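Side-chain contacts in UPF0345 protein ACIAD0356 (Acinetobacter sp. ADP1, PDB 3HQX), which probably catalyses the phosphorolysis of diverse purine and pyrimidine nucleosides to alpha-D-ribose 1-phosphate and the free base: residues V70-A73 and S78-F81; F87-P90 and L94-I97. One frame throughout, in Å; residues are numbered along the deposited sequence.

Contact 1. Residues V70-A73 and S78-F81; sequences VKIA and SELF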
# COMPACT_ATOMS: atom_id res chain seq x y z
N VAL A 70 5.54 -7.22 19.00
CA VAL A 70 5.88 -8.42 18.21
C VAL A 70 6.41 -9.51 19.10
O VAL A 70 7.24 -9.25 19.96
CB VAL A 70 6.96 -8.10 17.14
CG1 VAL A 70 7.17 -9.29 16.26
CG2 VAL A 70 6.53 -6.93 16.29
N LYS A 71 5.98 -10.74 18.83
CA LYS A 71 6.61 -11.92 19.41
C LYS A 71 7.34 -12.60 18.30
O LYS A 71 6.71 -13.07 17.30
CB LYS A 71 5.58 -12.90 19.94
CG LYS A 71 4.93 -12.44 21.19
CD LYS A 71 4.14 -13.56 21.79
CE LYS A 71 3.62 -13.18 23.16
NZ LYS A 71 2.69 -12.01 23.16
N ILE A 72 8.66 -12.68 18.48
CA ILE A 72 9.55 -13.22 17.46
C ILE A 72 9.93 -14.65 17.74
O ILE A 72 10.39 -14.98 18.87
CB ILE A 72 10.84 -12.39 17.34
CG1 ILE A 72 10.49 -10.93 17.00
CG2 ILE A 72 11.73 -12.97 16.27
CD1 ILE A 72 11.67 -9.95 17.18
N ALA A 73 9.81 -15.48 16.71
CA ALA A 73 10.32 -16.84 16.78
C ALA A 73 9.58 -17.53 17.93
O ALA A 73 8.34 -17.46 17.97
CB ALA A 73 11.85 -16.83 16.97
N SER A 78 5.92 -10.12 24.20
CA SER A 78 5.92 -9.17 23.13
C SER A 78 7.01 -8.18 23.40
O SER A 78 7.30 -7.83 24.57
CB SER A 78 4.60 -8.40 23.07
OG SER A 78 3.67 -8.99 22.18
N GLU A 79 7.61 -7.70 22.32
CA GLU A 79 8.61 -6.65 22.34
C GLU A 79 7.99 -5.47 21.56
O GLU A 79 7.28 -5.64 20.57
CB GLU A 79 9.88 -7.09 21.59
CG GLU A 79 10.64 -8.31 22.23
CD GLU A 79 11.74 -8.86 21.32
OE1 GLU A 79 12.65 -8.08 20.92
OE2 GLU A 79 11.73 -10.07 21.03
N LEU A 80 8.30 -4.27 22.02
CA LEU A 80 7.75 -3.03 21.49
C LEU A 80 8.75 -2.39 20.51
O LEU A 80 9.91 -2.25 20.82
CB LEU A 80 7.55 -2.04 22.63
CG LEU A 80 7.05 -0.62 22.32
CD1 LEU A 80 5.63 -0.62 21.89
CD2 LEU A 80 7.19 0.19 23.63
N PHE A 81 8.24 -1.97 19.37
CA PHE A 81 9.02 -1.25 18.38
C PHE A 81 8.28 -0.04 17.92
O PHE A 81 7.06 -0.10 17.68
CB PHE A 81 9.30 -2.18 17.19
CG PHE A 81 10.05 -3.40 17.58
CD1 PHE A 81 11.41 -3.36 17.80
CD2 PHE A 81 9.37 -4.57 17.86
CE1 PHE A 81 12.09 -4.50 18.24
CE2 PHE A 81 10.06 -5.69 18.30
CZ PHE A 81 11.40 -5.65 18.48
O HOH W 1 9.61 -11.45 20.87
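The loop end of the beta hairpin made by strands 67-72 and 79-82 is held by a pair of backbone bonds between Val70 and Glu79. Val70 N gives its hydrogen to Glu79 O over 2.8 Å, and the return bond, Glu79 N to Val70 O, is equally short at 2.8 Å. Val70 O also receives a CA-H contact from Ser78, whose CA lies 3.4 Å away.

These two residues form an antiparallel hydrogen-bonded pair at one margin of the four-stranded sheet of a cupin-family fold, in which strand 79-82 is an outermost strand within the chain. The pairing continues away from the loop, where the backbone of Phe81 is hydrogen-bonded to that of Cys68. Val70 and Glu79 point to the same face of the sheet. There Val70, a compact branched residue suited to a buried strand, sets CG2 obliquely against the Phe81 ring, 4.0 Å from Phe81 CD2; with CG1 anti to the backbone N (chi1 -174°), CG2 lies beside that nitrogen and reaches the ring. Phe81 fills the same interior and also meets the ring of Phe87.

Glu79 suits a partly exposed edge: its carboxylate reaches back along the hairpin toward a water that accepts a hydrogen bond from Ile72 N at 2.9 Å. The same water also lies close to Glu79 OE2, at a doubtfully short distance. Ile72 CD1 passes 3.9 Å from Glu79 OE2, the two side chains crossing at about a right angle. The long chain of Lys71 bends at its last torsion (chi4 62°), and its NZ makes a weak hydrogen bond of 3.3 Å to Ser78 OG.

Contact 2. Residues F87-P90 and L94-I97; sequences FYVP and LFKI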
# COMPACT_ATOMS: atom_id res chain seq x y z
N PHE A 87 13.57 -4.96 13.83
CA PHE A 87 13.78 -6.27 14.44
C PHE A 87 14.18 -7.30 13.40
O PHE A 87 13.87 -7.17 12.23
CB PHE A 87 12.59 -6.73 15.31
CG PHE A 87 11.30 -6.91 14.57
CD1 PHE A 87 11.00 -8.14 13.97
CD2 PHE A 87 10.37 -5.88 14.47
CE1 PHE A 87 9.76 -8.32 13.32
CE2 PHE A 87 9.20 -6.04 13.83
CZ PHE A 87 8.88 -7.27 13.24
N TYR A 88 14.92 -8.30 13.87
CA TYR A 88 15.42 -9.37 13.00
C TYR A 88 14.63 -10.64 13.22
O TYR A 88 14.40 -11.03 14.36
CB TYR A 88 16.90 -9.62 13.33
CG TYR A 88 17.53 -10.74 12.55
CD1 TYR A 88 17.97 -10.54 11.26
CD2 TYR A 88 17.68 -12.00 13.13
CE1 TYR A 88 18.54 -11.58 10.53
CE2 TYR A 88 18.27 -13.05 12.41
CZ TYR A 88 18.69 -12.83 11.12
OH TYR A 88 19.30 -13.88 10.42
N VAL A 89 14.28 -11.31 12.12
CA VAL A 89 13.59 -12.60 12.18
C VAL A 89 14.47 -13.61 11.48
O VAL A 89 14.80 -13.45 10.32
CB VAL A 89 12.21 -12.51 11.52
CG1 VAL A 89 11.38 -13.81 11.77
CG2 VAL A 89 11.45 -11.22 12.00
N PRO A 90 14.88 -14.66 12.21
CA PRO A 90 15.64 -15.70 11.55
C PRO A 90 14.90 -16.36 10.39
O PRO A 90 13.67 -16.30 10.31
CB PRO A 90 15.90 -16.73 12.67
CG PRO A 90 15.17 -16.26 13.89
CD PRO A 90 14.47 -14.99 13.58
N LEU A 94 9.18 -17.41 12.31
CA LEU A 94 7.93 -16.64 12.27
C LEU A 94 7.95 -15.50 13.27
O LEU A 94 8.79 -15.43 14.19
CB LEU A 94 6.71 -17.52 12.57
CG LEU A 94 6.46 -18.13 13.96
CD1 LEU A 94 6.02 -17.15 14.92
CD2 LEU A 94 5.38 -19.20 13.88
N PHE A 95 6.99 -14.60 13.09
CA PHE A 95 6.72 -13.55 14.05
C PHE A 95 5.23 -13.24 14.06
O PHE A 95 4.56 -13.49 13.07
CB PHE A 95 7.61 -12.31 13.80
CG PHE A 95 7.31 -11.52 12.55
CD1 PHE A 95 6.48 -10.44 12.60
CD2 PHE A 95 7.89 -11.83 11.35
CE1 PHE A 95 6.25 -9.65 11.52
CE2 PHE A 95 7.66 -11.02 10.24
CZ PHE A 95 6.82 -9.95 10.34
N LYS A 96 4.75 -12.72 15.18
CA LYS A 96 3.35 -12.39 15.39
C LYS A 96 3.29 -10.95 15.82
O LYS A 96 3.94 -10.60 16.80
CB LYS A 96 2.72 -13.28 16.45
CG LYS A 96 2.88 -14.79 16.19
CD LYS A 96 2.09 -15.64 17.18
CE LYS A 96 2.06 -17.06 16.74
NZ LYS A 96 3.44 -17.47 16.35
N ILE A 97 2.56 -10.14 15.06
CA ILE A 97 2.62 -8.71 15.18
C ILE A 97 1.23 -8.13 15.42
O ILE A 97 0.22 -8.59 14.84
CB ILE A 97 3.31 -8.09 13.93
CG1 ILE A 97 3.51 -6.57 14.08
CG2 ILE A 97 2.51 -8.41 12.65
CD1 ILE A 97 4.61 -5.99 13.12
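Both phenylalanines of this contact, Phe87 and Phe95, carry CG between the backbone N and the carbonyl carbon (chi1 62° and 69°), a tight rotamer that sends each ring inward from its strand toward the other. The result is a T-shaped pair: the edge of Phe87 is directed at one face of Phe95, with ring planes at 73° and centroids 5.3 Å apart. Phe87 CZ comes to 3.9 Å from Phe95 CE1, while Phe87 CE1 stands over the face near its rim, 4.0 Å from Phe95 CD1. Edge-to-face packing of this kind sets the slightly positive C-H rim of one ring against the electron-rich face of the other, and two flat, wholly apolar groups can meet in this way without a polar partner.

The strands bearing them belong to different sheets, 86-89 at the margin of the six-stranded one and 94-98 within the four-stranded one, so the rings help fill the interior between the two sheets of the cupin beta barrel. The strand axes stay 8.3 Å apart at their closest, and the gap is bridged by side-chain packing, with no hydrogen bond between the segments.

Val89, two residues on from Phe87, also points inward and presents both methyls to Phe95. Its CG2 lies 3.7 Å from Phe95 CD2, approaching the ring obliquely, and its CG1 packs 3.9 Å from Leu94 O. A short branched residue fits here because the large ring opposite already spans most of the distance. At the other end Ile97 stretches its longer arm toward the edge of Phe87, where CD1 makes a looser contact of 4.5 Å with Phe87 CZ. Beyond the pair, Phe95 also meets the ring of Phe53, and Met61 touches both phenylalanines.

How the contacts relate
Contact 1 and contact 2 lie with their centres about 7 Å apart and share a sheet, because strands 67-72 and 94-98 are neighbours in it. Two probable backbone hydrogen bonds join them there: Ala73 N to Leu94 O at 2.7 Å and Lys71 N to Lys96 O at 2.9 Å. Through the interior they meet by packing, with Phe81 CZ 3.6 Å from Phe87 CB. Contact 1 thus joins two strands within one layer, whereas contact 2 joins that layer to the facing sheet. In sequence they follow in series, strand 79-82 leading directly into strand 86-89. Both lie on the same side of the chain's centre.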